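Local coordinates for type III secretion system effector protein ExoU (Pseudomonas fluorescens, PDB 4QMK) that probably acts as a patatin-like phospholipase toxin on host membrane lipids, and is brought to the plasma membrane by a domain that binds phosphatidylinositol 4,5-bisphosphate, at residues 579-584 with 596-601; 155-160 with 637-642; 571-576 with 603-608; 379-384 with 427-432. One frame throughout, in Å; residues are numbered along the deposited sequence.

Interaction 1 of 4, residues 579-584 with 596-601; sequences EVIYPS and ELLQRA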
loop_
_atom_site.group_PDB
_atom_site.type_symbol
_atom_site.label_atom_id
_atom_site.label_comp_id
_atom_site.label_asym_id
_atom_site.label_seq_id
_atom_site.Cartn_x
_atom_site.Cartn_y
_atom_site.Cartn_z
ATOM N N GLU A 579 -20.097 1.386 8.077
ATOM C CA GLU A 579 -19.001 1.313 9.012
ATOM C C GLU A 579 -19.322 1.821 10.444
ATOM O O GLU A 579 -18.660 1.480 11.393
ATOM C CB GLU A 579 -17.872 2.158 8.410
ATOM C CG GLU A 579 -16.460 1.645 8.599
ATOM C CD GLU A 579 -16.197 0.304 7.900
ATOM O OE1 GLU A 579 -15.513 -0.540 8.535
ATOM O OE2 GLU A 579 -16.702 0.089 6.776
ATOM N N VAL A 580 -20.365 2.611 10.591
ATOM C CA VAL A 580 -20.718 3.139 11.877
ATOM C C VAL A 580 -22.138 2.741 12.310
ATOM O O VAL A 580 -22.354 2.241 13.430
ATOM C CB VAL A 580 -20.629 4.656 11.872
ATOM C CG1 VAL A 580 -21.051 5.178 13.228
ATOM C CG2 VAL A 580 -19.228 5.107 11.567
ATOM N N ILE A 581 -23.102 2.889 11.423
ATOM C CA ILE A 581 -24.445 2.532 11.789
ATOM C C ILE A 581 -24.689 1.044 11.879
ATOM O O ILE A 581 -25.194 0.560 12.914
ATOM C CB ILE A 581 -25.432 3.170 10.874
ATOM C CG1 ILE A 581 -25.404 4.686 11.111
ATOM C CG2 ILE A 581 -26.805 2.658 11.203
ATOM C CD1 ILE A 581 -26.245 5.464 10.126
ATOM N N TYR A 582 -24.301 0.319 10.828
ATOM C CA TYR A 582 -24.508 -1.103 10.746
ATOM C C TYR A 582 -24.156 -1.855 12.068
ATOM O O TYR A 582 -24.998 -2.479 12.639
ATOM C CB TYR A 582 -23.767 -1.676 9.559
ATOM C CG TYR A 582 -23.884 -3.190 9.471
ATOM C CD1 TYR A 582 -25.062 -3.796 9.022
ATOM C CD2 TYR A 582 -22.869 -4.014 9.924
ATOM C CE1 TYR A 582 -25.199 -5.189 8.996
ATOM C CE2 TYR A 582 -23.004 -5.405 9.903
ATOM C CZ TYR A 582 -24.167 -5.978 9.421
ATOM O OH TYR A 582 -24.307 -7.329 9.361
ATOM N N PRO A 583 -22.941 -1.733 12.563
ATOM C CA PRO A 583 -22.583 -2.378 13.813
ATOM C C PRO A 583 -23.401 -2.010 15.031
ATOM O O PRO A 583 -23.593 -2.907 15.866
ATOM C CB PRO A 583 -21.161 -1.957 14.052
ATOM C CG PRO A 583 -20.659 -1.653 12.722
ATOM C CD PRO A 583 -21.791 -1.091 11.953
ATOM N N SER A 584 -23.845 -0.745 15.164
ATOM C CA SER A 584 -24.657 -0.342 16.321
ATOM C C SER A 584 -26.056 -0.878 16.167
ATOM O O SER A 584 -26.663 -1.379 17.108
ATOM C CB SER A 584 -24.848 1.170 16.387
ATOM O OG SER A 584 -23.938 1.848 17.232
ATOM N N GLU A 596 -34.472 2.918 16.291
ATOM C CA GLU A 596 -35.326 3.879 15.593
ATOM C C GLU A 596 -34.478 5.079 15.119
ATOM O O GLU A 596 -34.589 5.506 13.988
ATOM C CB GLU A 596 -36.411 4.311 16.555
ATOM C CG GLU A 596 -37.509 5.196 16.011
ATOM C CD GLU A 596 -38.593 5.452 17.075
ATOM O OE1 GLU A 596 -38.311 5.310 18.310
ATOM O OE2 GLU A 596 -39.735 5.785 16.688
ATOM N N LEU A 597 -33.621 5.592 15.995
ATOM C CA LEU A 597 -32.753 6.744 15.685
ATOM C C LEU A 597 -31.799 6.425 14.506
ATOM O O LEU A 597 -31.729 7.164 13.545
ATOM C CB LEU A 597 -31.941 7.115 16.922
ATOM C CG LEU A 597 -30.891 8.204 16.763
ATOM C CD1 LEU A 597 -31.565 9.562 16.629
ATOM C CD2 LEU A 597 -29.957 8.225 17.939
ATOM N N LEU A 598 -31.098 5.295 14.606
ATOM C CA LEU A 598 -30.196 4.838 13.574
ATOM C C LEU A 598 -30.889 4.575 12.238
ATOM O O LEU A 598 -30.349 4.929 11.171
ATOM C CB LEU A 598 -29.462 3.596 14.041
ATOM C CG LEU A 598 -28.499 3.895 15.202
ATOM C CD1 LEU A 598 -27.912 2.630 15.755
ATOM C CD2 LEU A 598 -27.380 4.822 14.808
ATOM N N GLN A 599 -32.082 3.984 12.280
ATOM C CA GLN A 599 -32.848 3.789 11.068
ATOM C C GLN A 599 -33.247 5.120 10.424
ATOM O O GLN A 599 -33.075 5.295 9.219
ATOM C CB GLN A 599 -34.071 2.923 11.311
ATOM C CG GLN A 599 -33.773 1.422 11.295
ATOM C CD GLN A 599 -34.950 0.591 11.781
ATOM O OE1 GLN A 599 -35.828 1.079 12.504
ATOM N NE2 GLN A 599 -34.964 -0.664 11.409
ATOM N N ARG A 600 -33.743 6.051 11.224
ATOM C CA ARG A 600 -34.076 7.375 10.718
ATOM C C ARG A 600 -32.819 8.024 10.086
ATOM O O ARG A 600 -32.895 8.641 9.008
ATOM C CB ARG A 600 -34.648 8.255 11.824
ATOM C CG ARG A 600 -35.010 9.632 11.313
ATOM C CD ARG A 600 -35.902 10.584 12.121
ATOM N NE ARG A 600 -36.126 11.766 11.260
ATOM C CZ ARG A 600 -36.687 12.923 11.628
ATOM N NH1 ARG A 600 -37.129 13.120 12.866
ATOM N NH2 ARG A 600 -36.812 13.899 10.731
ATOM N N ALA A 601 -31.653 7.793 10.710
ATOM C CA ALA A 601 -30.408 8.329 10.216
ATOM C C ALA A 601 -30.071 7.784 8.841
ATOM O O ALA A 601 -29.548 8.513 8.027
ATOM C CB ALA A 601 -29.263 8.046 11.160
#
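A helical hairpin in the C-terminal part of the toxin brings I581 and S584 against L598 and A601. Its arms are helix 555-585 and helix 592-606. Over these short segments the axes run roughly antiparallel, at 147°, and approach to 10.3 Å. The contact is wholly apolar and is made by buried residues.

I581 reaches across with both of its branches. CG2 of I581 lies 4.0 Å from CB of L598. CG1 of I581 stands beside its own backbone N (chi1 -68°), and the chain then extends, so that CD1 of I581 arrives 4.1 Å from CB of A601. The I581 and L598 side chains lie alongside each other, pointing opposite ways. L598 splits its two methyls: CD2 faces CG1 of I581, and CD1 packs 3.5 Å from CB of S584. S584 therefore offers a carbon to the hairpin. Its hydroxyl is bonded to Y625 and lies close to the T640 hydroxyl, at a modelled separation too short to trust. Helix 555-585 is not regular here. It has a wide pi-type turn at 579-581 and a kink at P583, whose N makes no bond to the turn before.

Further packing ties the hairpin in. I581 also touches F576, one turn earlier in its own helix. Helix 611-624 packs against A601 through V617 and I621. Y582 and P583 rest on strand 254-260 of the mixed sheet.

Interaction 2 of 4, residues 155-160 with 637-642; sequences LVRSLP and SSTTVE
R157 lays its aliphatic stem against the side chain of T639, and the two cross at about a right angle. CB of R157 is 3.3 Å from OG1 of T639 and 3.6 Å from CG2 of T639. The threonine thus presses both branches on one carbon. With OG1 of T639 between its own backbone N and carbonyl carbon (chi1 67°), OG1 and CG2 are both turned to the R157 CB. CG2 of T639 also reaches the backbone, 3.7 Å from O of R157 and 4.1 Å from N of S158.

The polar ends look elsewhere. OG1 of T639 lies at the edge of the R157 guanidinium, near its plane, but is hydrogen-bonded to Q643. The arginine chain bends at chi3 (-77°), and its NH1 and NH2 bond to the Q256 side chain and the F251 carbonyl. These two bonds pin the guanidinium to the end of the strand pair 242-251 and 254-260. S158 OG bonds to W144 of the second subunit, so the dimer interface lies close by.

The contact is packing between two helix ends far apart in sequence. The C-terminal end region of helix 140-157, in the patatin-like phospholipase region, meets the N-terminal region of helix 639-646, in the C-terminal ExoU region.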
loop_
_atom_site.group_PDB
_atom_site.type_symbol
_atom_site.label_atom_id
_atom_site.label_comp_id
_atom_site.label_asym_id
_atom_site.label_seq_id
_atom_site.Cartn_x
_atom_site.Cartn_y
_atom_site.Cartn_z
ATOM N N LEU A 155 -10.122 -1.591 18.242
ATOM C CA LEU A 155 -9.176 -0.773 17.537
ATOM C C LEU A 155 -9.817 -0.031 16.389
ATOM O O LEU A 155 -9.836 1.209 16.373
ATOM C CB LEU A 155 -8.023 -1.619 17.059
ATOM C CG LEU A 155 -7.034 -2.060 18.146
ATOM C CD1 LEU A 155 -6.158 -3.166 17.591
ATOM C CD2 LEU A 155 -6.162 -0.923 18.637
ATOM N N VAL A 156 -10.467 -0.770 15.501
ATOM C CA VAL A 156 -10.999 -0.147 14.275
ATOM C C VAL A 156 -12.124 0.862 14.477
ATOM O O VAL A 156 -12.216 1.853 13.714
ATOM C CB VAL A 156 -11.478 -1.196 13.271
ATOM C CG1 VAL A 156 -12.043 -0.561 12.014
ATOM C CG2 VAL A 156 -10.299 -2.048 12.879
ATOM N N ARG A 157 -12.956 0.633 15.497
ATOM C CA ARG A 157 -14.106 1.498 15.732
ATOM C C ARG A 157 -13.689 2.767 16.472
ATOM O O ARG A 157 -14.388 3.743 16.412
ATOM C CB ARG A 157 -15.262 0.734 16.459
ATOM C CG ARG A 157 -15.987 -0.245 15.522
ATOM C CD ARG A 157 -17.322 -0.773 16.026
ATOM N NE ARG A 157 -17.155 -1.804 17.041
ATOM C CZ ARG A 157 -17.081 -3.122 16.807
ATOM N NH1 ARG A 157 -17.174 -3.621 15.579
ATOM N NH2 ARG A 157 -16.915 -3.965 17.824
ATOM N N SER A 158 -12.522 2.740 17.120
ATOM C CA SER A 158 -12.057 3.828 17.986
ATOM C C SER A 158 -11.078 4.814 17.359
ATOM O O SER A 158 -10.586 5.683 18.047
ATOM C CB SER A 158 -11.300 3.212 19.160
ATOM O OG SER A 158 -10.045 2.697 18.722
ATOM N N LEU A 159 -10.777 4.667 16.081
ATOM C CA LEU A 159 -9.783 5.503 15.437
ATOM C C LEU A 159 -10.146 7.043 15.348
ATOM O O LEU A 159 -11.253 7.441 14.978
ATOM C CB LEU A 159 -9.474 4.927 14.059
ATOM C CG LEU A 159 -8.966 3.470 14.068
ATOM C CD1 LEU A 159 -8.677 3.026 12.663
ATOM C CD2 LEU A 159 -7.712 3.325 14.897
ATOM N N PRO A 160 -9.185 7.908 15.696
ATOM C CA PRO A 160 -9.458 9.338 15.593
ATOM C C PRO A 160 -9.917 9.712 14.185
ATOM O O PRO A 160 -10.778 10.568 14.015
ATOM C CB PRO A 160 -8.112 9.979 15.904
ATOM C CG PRO A 160 -7.079 8.911 15.635
ATOM C CD PRO A 160 -7.757 7.609 15.924
ATOM N N SER A 637 -16.048 1.310 24.564
ATOM C CA SER A 637 -17.392 0.708 24.689
ATOM C C SER A 637 -18.334 1.277 23.598
ATOM O O SER A 637 -18.539 0.609 22.598
ATOM C CB SER A 637 -17.953 0.918 26.101
ATOM O OG SER A 637 -17.240 0.155 27.066
ATOM N N SER A 638 -18.886 2.489 23.788
ATOM C CA SER A 638 -19.696 3.192 22.748
ATOM C C SER A 638 -18.874 4.014 21.761
ATOM O O SER A 638 -18.845 5.284 21.799
ATOM C CB SER A 638 -20.753 4.177 23.312
ATOM O OG SER A 638 -21.013 5.310 22.398
ATOM N N THR A 639 -18.291 3.327 20.810
ATOM C CA THR A 639 -17.687 4.074 19.750
ATOM C C THR A 639 -18.723 4.907 18.925
ATOM O O THR A 639 -18.301 5.737 18.188
ATOM C CB THR A 639 -16.831 3.172 18.823
ATOM O OG1 THR A 639 -17.672 2.249 18.107
ATOM C CG2 THR A 639 -15.731 2.403 19.622
ATOM N N THR A 640 -20.043 4.747 19.081
ATOM C CA THR A 640 -20.986 5.359 18.121
ATOM C C THR A 640 -20.981 6.889 18.082
ATOM O O THR A 640 -20.900 7.498 16.996
ATOM C CB THR A 640 -22.450 4.860 18.291
ATOM O OG1 THR A 640 -22.506 3.432 18.297
ATOM C CG2 THR A 640 -23.360 5.335 17.173
ATOM N N VAL A 641 -21.117 7.510 19.236
ATOM C CA VAL A 641 -21.090 8.939 19.311
ATOM C C VAL A 641 -19.725 9.427 18.899
ATOM O O VAL A 641 -19.617 10.419 18.201
ATOM C CB VAL A 641 -21.464 9.475 20.755
ATOM C CG1 VAL A 641 -21.240 10.971 20.874
ATOM C CG2 VAL A 641 -22.920 9.163 21.070
ATOM N N GLU A 642 -18.686 8.747 19.352
ATOM C CA GLU A 642 -17.310 9.138 19.034
ATOM C C GLU A 642 -17.053 9.080 17.529
ATOM O O GLU A 642 -16.488 10.015 16.947
ATOM C CB GLU A 642 -16.336 8.253 19.792
ATOM C CG GLU A 642 -16.356 8.531 21.285
ATOM C CD GLU A 642 -16.028 9.963 21.547
ATOM O OE1 GLU A 642 -14.914 10.339 21.131
ATOM O OE2 GLU A 642 -16.873 10.706 22.123
#

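Interaction 3 of 4, residues 571-576 with 603-608; sequences VKAENF and RDLGEA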
loop_
_atom_site.group_PDB
_atom_site.type_symbol
_atom_site.label_atom_id
_atom_site.label_comp_id
_atom_site.label_asym_id
_atom_site.label_seq_id
_atom_site.Cartn_x
_atom_site.Cartn_y
_atom_site.Cartn_z
ATOM N N VAL A 571 -21.394 9.001 -1.321
ATOM C CA VAL A 571 -20.453 7.945 -1.057
ATOM C C VAL A 571 -20.032 7.965 0.410
ATOM O O VAL A 571 -19.872 6.895 1.010
ATOM C CB VAL A 571 -19.239 8.046 -1.998
ATOM C CG1 VAL A 571 -18.032 7.311 -1.474
ATOM C CG2 VAL A 571 -19.646 7.585 -3.378
ATOM N N LYS A 572 -19.874 9.147 1.002
ATOM C CA LYS A 572 -19.547 9.169 2.417
ATOM C C LYS A 572 -20.680 8.597 3.242
ATOM O O LYS A 572 -20.445 7.983 4.259
ATOM C CB LYS A 572 -19.172 10.544 2.916
ATOM C CG LYS A 572 -17.728 10.883 2.651
ATOM C CD LYS A 572 -17.336 12.242 3.207
ATOM C CE LYS A 572 -15.886 12.556 2.869
ATOM N NZ LYS A 572 -15.633 12.598 1.395
ATOM N N ALA A 573 -21.903 8.834 2.809
ATOM C CA ALA A 573 -23.065 8.402 3.543
ATOM C C ALA A 573 -23.121 6.857 3.548
ATOM O O ALA A 573 -23.421 6.245 4.545
ATOM C CB ALA A 573 -24.318 9.005 2.918
ATOM N N GLU A 574 -22.880 6.249 2.405
ATOM C CA GLU A 574 -22.850 4.787 2.312
ATOM C C GLU A 574 -21.770 4.234 3.216
ATOM O O GLU A 574 -21.967 3.259 3.916
ATOM C CB GLU A 574 -22.609 4.338 0.886
ATOM C CG GLU A 574 -23.837 3.785 0.185
ATOM C CD GLU A 574 -24.980 4.770 0.068
ATOM O OE1 GLU A 574 -24.775 5.867 -0.511
ATOM O OE2 GLU A 574 -26.101 4.427 0.520
ATOM N N ASN A 575 -20.636 4.888 3.226
ATOM C CA ASN A 575 -19.572 4.442 4.042
ATOM C C ASN A 575 -19.848 4.535 5.525
ATOM O O ASN A 575 -19.577 3.578 6.241
ATOM C CB ASN A 575 -18.311 5.116 3.634
ATOM C CG ASN A 575 -17.801 4.563 2.316
ATOM O OD1 ASN A 575 -17.936 3.389 2.067
ATOM N ND2 ASN A 575 -17.267 5.395 1.466
ATOM N N PHE A 576 -20.487 5.640 5.947
ATOM C CA PHE A 576 -20.771 5.918 7.314
ATOM C C PHE A 576 -21.782 4.889 7.782
ATOM O O PHE A 576 -21.649 4.308 8.879
ATOM C CB PHE A 576 -21.303 7.335 7.461
ATOM C CG PHE A 576 -21.689 7.686 8.853
ATOM C CD1 PHE A 576 -20.734 7.990 9.789
ATOM C CD2 PHE A 576 -22.999 7.670 9.229
ATOM C CE1 PHE A 576 -21.082 8.243 11.107
ATOM C CE2 PHE A 576 -23.388 7.963 10.539
ATOM C CZ PHE A 576 -22.426 8.242 11.489
ATOM N N ARG A 603 -32.190 6.730 6.346
ATOM C CA ARG A 603 -33.005 7.420 5.319
ATOM C C ARG A 603 -32.504 8.835 5.072
ATOM O O ARG A 603 -32.254 9.219 3.950
ATOM C CB ARG A 603 -34.462 7.515 5.719
ATOM C CG ARG A 603 -35.206 6.208 5.724
ATOM C CD ARG A 603 -36.632 6.389 6.256
ATOM N NE ARG A 603 -37.254 5.104 6.618
ATOM C CZ ARG A 603 -37.153 4.510 7.815
ATOM N NH1 ARG A 603 -36.466 5.074 8.811
ATOM N NH2 ARG A 603 -37.746 3.337 8.019
ATOM N N ASP A 604 -32.343 9.617 6.130
ATOM C CA ASP A 604 -31.918 11.003 5.974
ATOM C C ASP A 604 -30.592 11.023 5.222
ATOM O O ASP A 604 -30.400 11.856 4.392
ATOM C CB ASP A 604 -31.779 11.698 7.335
ATOM C CG ASP A 604 -33.115 11.772 8.092
ATOM O OD1 ASP A 604 -34.177 11.696 7.447
ATOM O OD2 ASP A 604 -33.118 11.875 9.344
ATOM N N LEU A 605 -29.694 10.075 5.512
ATOM C CA LEU A 605 -28.397 10.034 4.872
ATOM C C LEU A 605 -28.538 9.714 3.391
ATOM O O LEU A 605 -27.740 10.171 2.583
ATOM C CB LEU A 605 -27.487 9.009 5.521
ATOM C CG LEU A 605 -26.700 9.518 6.728
ATOM C CD1 LEU A 605 -25.924 8.377 7.340
ATOM C CD2 LEU A 605 -25.726 10.598 6.393
ATOM N N GLY A 606 -29.535 8.922 3.032
ATOM C CA GLY A 606 -29.765 8.640 1.645
ATOM C C GLY A 606 -30.294 9.864 0.922
ATOM O O GLY A 606 -30.345 9.885 -0.275
ATOM N N GLU A 607 -30.627 10.907 1.668
ATOM C CA GLU A 607 -31.240 12.093 1.125
ATOM C C GLU A 607 -30.247 13.266 1.091
ATOM O O GLU A 607 -30.531 14.333 0.574
ATOM C CB GLU A 607 -32.395 12.452 2.067
ATOM C CG GLU A 607 -33.698 12.852 1.415
ATOM C CD GLU A 607 -34.426 11.665 0.790
ATOM O OE1 GLU A 607 -35.638 11.805 0.507
ATOM O OE2 GLU A 607 -33.794 10.600 0.583
ATOM N N ALA A 608 -29.077 13.046 1.648
ATOM C CA ALA A 608 -28.110 14.092 1.841
ATOM C C ALA A 608 -27.258 14.443 0.617
ATOM O O ALA A 608 -26.597 13.572 0.042
ATOM C CB ALA A 608 -27.193 13.667 2.939
#
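This is buried apolar helix packing, in which L605 is set against A573 and F576. It lies in the C-terminal helical region of the toxin. The C-terminal part of helix 592-606 packs on the middle of the long helix 555-585.

L605 carries nearly all of one side of the contact. Its CG stands beside its own backbone N (chi1 -86°), and the two methyls part to meet different neighbours. CD1 of L605 is 3.6 Å from CD2 of F576. The methyl comes at the edge of the ring, near its plane, and not over a face. It is a little farther, 4.1 Å, from CE2 of F576. The leucine stem runs across the direction of the phenylalanine side chain. With CG of F576 anti to the backbone N (chi1 177°), the ring is brought toward L605.

A573 fills the second position. Its CB is 4.1 Å from CD2 of L605 and 3.6 Å from O of L605. The small methyl thus packs on the backbone as well as on the side chain. It lets the two chains come close, with the CA atoms of A573 and L605 5.7 Å apart.

Neighbouring residues complete the surroundings. F614 of helix 611-624 touches L605, and L618 of the same helix touches F576. I577 and I581, farther along helix 555-585, also pack on L605. The ring of F576 meets W647 edge-to-face, just beyond helix 639-646.

Interaction 4 of 4, residues 379-384 with 427-432; sequences SEQTVT and QQRELE
R429, near the end of helix 408-431, reaches across to E380 and Q381, where helix 374-380 passes into strand 382-389. That strand runs parallel to strand 332-337 in the mixed sheet of the patatin-like fold. The bend is consistent with the helix-to-strand half of a beta-alpha-beta crossover, part of whose connection is not modelled.

The van der Waals part is a layering over one guanidinium face. The R429 chain bends at chi2 and chi3 (-62° and -67°), which turns the group toward the other segment. O of E380 lies over that face, 3.7 Å from CD of R429. CG of Q381 covers the same face, 3.9 Å from NH2 of R429. Only CG of Q381 touches; the amide plane is turned 19° from the guanidinium plane but makes no stack. CB of E380 adds a contact at 3.8 Å with NH1 of R429.

The charged part is looser. OE1 of E380 stays 4.2 Å from NH1 of R429, beyond a salt bridge. The direct ion pair of the arginine is from NE to E331. The Q381 side chain bonds through OE1 to the backbone N of A332, and E380 O accepts a bond from H425. These bonds fix the bend to the neighbouring strand 332-337 and to helix 408-431.

Within 427-432, NE2 of Q428 donates to OE2 of E432 at 2.8 Å and comes from above the carboxylate plane.

One water joins the two charges. It lies in the guanidinium plane at its edge, accepts from NH1 of R429 at 3.1 Å and donates to OE1 of E380 at 2.7 Å.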
loop_
_atom_site.group_PDB
_atom_site.type_symbol
_atom_site.label_atom_id
_atom_site.label_comp_id
_atom_site.label_asym_id
_atom_site.label_seq_id
_atom_site.Cartn_x
_atom_site.Cartn_y
_atom_site.Cartn_z
ATOM N N SER A 379 -35.335 -8.302 -4.791
ATOM C CA SER A 379 -35.994 -9.603 -4.652
ATOM C C SER A 379 -36.472 -10.148 -5.984
ATOM O O SER A 379 -36.540 -11.327 -6.143
ATOM C CB SER A 379 -37.095 -9.606 -3.559
ATOM O OG SER A 379 -38.325 -9.178 -4.047
ATOM N N GLU A 380 -36.781 -9.291 -6.956
ATOM C CA GLU A 380 -37.129 -9.754 -8.295
ATOM C C GLU A 380 -35.897 -10.357 -8.976
ATOM O O GLU A 380 -36.013 -11.232 -9.871
ATOM C CB GLU A 380 -37.608 -8.582 -9.155
ATOM C CG GLU A 380 -39.036 -8.113 -8.885
ATOM C CD GLU A 380 -39.336 -6.714 -9.445
ATOM O OE1 GLU A 380 -38.489 -6.143 -10.167
ATOM O OE2 GLU A 380 -40.418 -6.165 -9.148
ATOM N N GLN A 381 -34.722 -9.892 -8.570
ATOM C CA GLN A 381 -33.496 -10.339 -9.157
ATOM C C GLN A 381 -32.868 -11.490 -8.401
ATOM O O GLN A 381 -31.734 -11.865 -8.668
ATOM C CB GLN A 381 -32.541 -9.172 -9.218
ATOM C CG GLN A 381 -32.930 -8.225 -10.338
ATOM C CD GLN A 381 -32.340 -6.831 -10.208
ATOM O OE1 GLN A 381 -31.128 -6.636 -10.171
ATOM N NE2 GLN A 381 -33.195 -5.869 -10.195
ATOM N N THR A 382 -33.598 -12.024 -7.423
ATOM C CA THR A 382 -33.077 -13.048 -6.557
ATOM C C THR A 382 -33.594 -14.385 -7.024
ATOM O O THR A 382 -34.774 -14.479 -7.342
ATOM C CB THR A 382 -33.564 -12.821 -5.126
ATOM O OG1 THR A 382 -32.972 -11.612 -4.612
ATOM C CG2 THR A 382 -33.216 -13.958 -4.260
ATOM N N VAL A 383 -32.728 -15.407 -7.067
ATOM C CA VAL A 383 -33.174 -16.756 -7.397
ATOM C C VAL A 383 -32.828 -17.674 -6.234
ATOM O O VAL A 383 -31.701 -17.642 -5.689
ATOM C CB VAL A 383 -32.564 -17.257 -8.746
ATOM C CG1 VAL A 383 -31.080 -17.452 -8.647
ATOM C CG2 VAL A 383 -33.231 -18.523 -9.210
ATOM N N THR A 384 -33.784 -18.516 -5.873
ATOM C CA THR A 384 -33.654 -19.426 -4.713
ATOM C C THR A 384 -33.474 -20.879 -5.158
ATOM O O THR A 384 -34.388 -21.501 -5.655
ATOM C CB THR A 384 -34.890 -19.301 -3.800
ATOM O OG1 THR A 384 -35.010 -17.923 -3.364
ATOM C CG2 THR A 384 -34.765 -20.185 -2.609
ATOM N N GLN A 427 -35.326 -16.842 -17.934
ATOM C CA GLN A 427 -36.359 -16.754 -18.946
ATOM C C GLN A 427 -37.454 -15.794 -18.510
ATOM O O GLN A 427 -37.834 -14.912 -19.263
ATOM C CB GLN A 427 -36.937 -18.134 -19.244
ATOM C CG GLN A 427 -36.061 -19.063 -20.099
ATOM C CD GLN A 427 -35.964 -18.634 -21.567
ATOM O OE1 GLN A 427 -35.274 -17.665 -21.911
ATOM N NE2 GLN A 427 -36.674 -19.354 -22.443
ATOM N N GLN A 428 -37.934 -15.937 -17.282
ATOM C CA GLN A 428 -38.983 -15.077 -16.713
ATOM C C GLN A 428 -38.548 -13.634 -16.726
ATOM O O GLN A 428 -39.343 -12.713 -16.983
ATOM C CB GLN A 428 -39.285 -15.513 -15.283
ATOM C CG GLN A 428 -40.256 -14.616 -14.520
ATOM C CD GLN A 428 -41.637 -14.658 -15.148
ATOM O OE1 GLN A 428 -42.116 -15.737 -15.508
ATOM N NE2 GLN A 428 -42.274 -13.493 -15.320
ATOM N N ARG A 429 -37.289 -13.395 -16.417
ATOM C CA ARG A 429 -36.810 -12.035 -16.430
ATOM C C ARG A 429 -36.974 -11.393 -17.840
ATOM O O ARG A 429 -37.265 -10.203 -17.965
ATOM C CB ARG A 429 -35.346 -11.959 -15.978
ATOM C CG ARG A 429 -35.076 -12.318 -14.530
ATOM C CD ARG A 429 -35.773 -11.398 -13.549
ATOM N NE ARG A 429 -35.248 -10.026 -13.593
ATOM C CZ ARG A 429 -35.959 -8.932 -13.281
ATOM N NH1 ARG A 429 -37.200 -9.037 -12.917
ATOM N NH2 ARG A 429 -35.424 -7.752 -13.345
ATOM N N GLU A 430 -36.790 -12.156 -18.891
ATOM C CA GLU A 430 -36.964 -11.592 -20.234
ATOM C C GLU A 430 -38.417 -11.158 -20.553
ATOM O O GLU A 430 -38.632 -10.373 -21.468
ATOM C CB GLU A 430 -36.530 -12.582 -21.284
ATOM C CG GLU A 430 -35.055 -12.891 -21.310
ATOM C CD GLU A 430 -34.703 -13.655 -22.563
ATOM O OE1 GLU A 430 -35.646 -13.932 -23.353
ATOM O OE2 GLU A 430 -33.514 -13.973 -22.780
ATOM N N LEU A 431 -39.392 -11.670 -19.803
ATOM C CA LEU A 431 -40.777 -11.345 -20.018
ATOM C C LEU A 431 -41.258 -10.063 -19.250
ATOM O O LEU A 431 -42.354 -9.581 -19.471
ATOM C CB LEU A 431 -41.638 -12.533 -19.600
ATOM C CG LEU A 431 -41.350 -13.858 -20.310
ATOM C CD1 LEU A 431 -42.369 -14.903 -19.889
ATOM C CD2 LEU A 431 -41.355 -13.671 -21.834
ATOM N N GLU A 432 -40.472 -9.542 -18.331
ATOM C CA GLU A 432 -40.925 -8.423 -17.570
ATOM C C GLU A 432 -40.849 -7.196 -18.436
ATOM O O GLU A 432 -39.981 -7.077 -19.285
ATOM C CB GLU A 432 -40.058 -8.183 -16.338
ATOM C CG GLU A 432 -39.902 -9.357 -15.420
ATOM C CD GLU A 432 -41.181 -9.810 -14.722
ATOM O OE1 GLU A 432 -42.041 -8.982 -14.409
ATOM O OE2 GLU A 432 -41.294 -11.032 -14.443
HETATM O O HOH W 1 -38.597 -6.244 -12.868
#

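Interactions 1 and 3 are neighbouring layers of one helix pair, 555-585 with 592-606, their centres 11 Å apart. They meet where CD1 of I581 is 4.0 Å from CD1 of L605. I581 N probably also bonds to F576 O, at 3.3 Å. Interaction 2 adjoins interaction 1 through the hydroxyls of S584 and T640, whose modelled separation is doubtfully short. It joins the helices to the phospholipase region, and all three other contacts are nested in the loop it closes. Interaction 4 stands apart, with nearest atoms about 16 Å from interaction 3. None of the four includes the GxSxG sequence, the probable nucleophile elbow.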